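Local coordinates for protein hemoglobin component VII (Tokunagayusurika akamusi, PDB 1X46) that binds heme and, as expected of a midge larval hemoglobin of the globin family, probably carries or stores oxygen, at residues T114-E117 and A118-S122. Numbering follows the deposited sequence.
Sequences TALE and AFLES
L116 and L120 meet one turn apart on helix 106-123, the G helix of the globin fold, joined by backbone and side chain alike. Four successive i to i+4 hydrogen bonds carry the backbone: A118 N to T114 O (3.1 Å), F119 N to A115 O (3.0 Å), L120 N to L116 O (2.8 Å) and E121 N to E117 O (2.8 Å).

Apolar contact is concentrated in the leucine pair, whose side chains cross at a slant, L116 CG lying 4.0 Å from L120 CD1. With its CG anti to the carbonyl carbon (chi1 -76°), L120 folds back over the preceding turn, and its CG comes 3.4 Å from L116 O, the carbonyl that its own N-H grips. W135 of helix 129-146 touches both leucines. F119, like L116, has its CG anti to the backbone N (chi1 -164°), which carries its ring toward I29 and N32 of helix 26-36. At the exposed E121, the aliphatic CB lies 3.4 Å from E117 O, while the E117 carboxylate has a long, weak ion pair with K132.

The side chain of L116 lies about 7 Å from the heme, bringing this apolar face close to the cofactor pocket. The chemistry is that of an amphipathic helix: the N-H groups of A118 to E121 are satisfied by carbonyls one turn back, the leucines and phenylalanine face neighbouring helices, and T114, A118 and E121 lie exposed.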
loop_
_atom_site.group_PDB
_atom_site.type_symbol
_atom_site.label_atom_id
_atom_site.label_comp_id
_atom_site.label_asym_id
_atom_site.label_seq_id
_atom_site.Cartn_x
_atom_site.Cartn_y
_atom_site.Cartn_z
ATOM N N THR A 114 7.934 -1.351 2.711
ATOM C CA THR A 114 8.856 -1.125 3.814
ATOM C C THR A 114 8.419 0.019 4.719
ATOM O O THR A 114 8.373 -0.133 5.963
ATOM C CB THR A 114 10.259 -0.885 3.251
ATOM O OG1 THR A 114 10.712 -2.110 2.623
ATOM C CG2 THR A 114 11.257 -0.601 4.386
ATOM N N ALA A 115 8.023 1.128 4.086
ATOM C CA ALA A 115 7.541 2.252 4.869
ATOM C C ALA A 115 6.243 1.933 5.616
ATOM O O ALA A 115 6.117 2.317 6.766
ATOM C CB ALA A 115 7.364 3.497 4.007
ATOM N N LEU A 116 5.286 1.263 4.955
ATOM C CA LEU A 116 4.028 0.898 5.602
ATOM C C LEU A 116 4.280 -0.045 6.774
ATOM O O LEU A 116 3.599 0.040 7.796
ATOM C CB LEU A 116 3.059 0.259 4.593
ATOM C CG LEU A 116 1.604 0.144 5.108
ATOM C CD1 LEU A 116 0.978 1.505 5.199
ATOM C CD2 LEU A 116 0.716 -0.719 4.203
ATOM N N GLU A 117 5.224 -0.999 6.623
ATOM C CA GLU A 117 5.556 -1.917 7.706
ATOM C C GLU A 117 6.036 -1.157 8.938
ATOM O O GLU A 117 5.618 -1.456 10.087
ATOM C CB GLU A 117 6.617 -2.952 7.301
ATOM C CG GLU A 117 6.180 -3.958 6.263
ATOM C CD GLU A 117 7.346 -4.774 5.714
ATOM O OE1 GLU A 117 8.480 -4.250 5.630
ATOM O OE2 GLU A 117 7.127 -5.951 5.356
ATOM N N ALA A 118 6.906 -0.171 8.710
ATOM C CA ALA A 118 7.391 0.651 9.818
ATOM C C ALA A 118 6.248 1.428 10.451
ATOM O O ALA A 118 6.163 1.544 11.657
ATOM C CB ALA A 118 8.490 1.587 9.355
ATOM N N PHE A 119 5.328 1.936 9.627
ATOM C CA PHE A 119 4.189 2.677 10.157
ATOM C C PHE A 119 3.258 1.771 10.966
ATOM O O PHE A 119 2.771 2.160 12.021
ATOM C CB PHE A 119 3.414 3.286 8.984
ATOM C CG PHE A 119 2.440 4.375 9.403
ATOM C CD1 PHE A 119 2.897 5.667 9.604
ATOM C CD2 PHE A 119 1.095 4.093 9.602
ATOM C CE1 PHE A 119 2.005 6.684 10.021
ATOM C CE2 PHE A 119 0.200 5.098 10.005
ATOM C CZ PHE A 119 0.641 6.385 10.213
ATOM N N LEU A 120 2.982 0.567 10.463
ATOM C CA LEU A 120 2.141 -0.376 11.192
ATOM C C LEU A 120 2.814 -0.784 12.509
ATOM O O LEU A 120 2.160 -0.905 13.558
ATOM C CB LEU A 120 1.879 -1.614 10.322
ATOM C CG LEU A 120 0.856 -1.458 9.193
ATOM C CD1 LEU A 120 1.141 -2.446 8.074
ATOM C CD2 LEU A 120 -0.549 -1.680 9.750
ATOM N N GLU A 121 4.128 -0.977 12.467
ATOM C CA GLU A 121 4.854 -1.313 13.683
ATOM C C GLU A 121 4.746 -0.197 14.727
ATOM O O GLU A 121 4.586 -0.482 15.917
ATOM C CB GLU A 121 6.315 -1.659 13.373
ATOM C CG GLU A 121 7.075 -2.273 14.540
ATOM C CD GLU A 121 8.558 -2.346 14.275
ATOM O OE1 GLU A 121 9.080 -1.513 13.496
ATOM O OE2 GLU A 121 9.203 -3.247 14.853
ATOM N N SER A 122 4.794 1.048 14.264
ATOM C CA SER A 122 4.646 2.214 15.144
ATOM C C SER A 122 3.225 2.396 15.677
ATOM O O SER A 122 3.059 2.820 16.821
ATOM C CB SER A 122 5.082 3.493 14.418
ATOM O OG SER A 122 6.480 3.459 14.164
#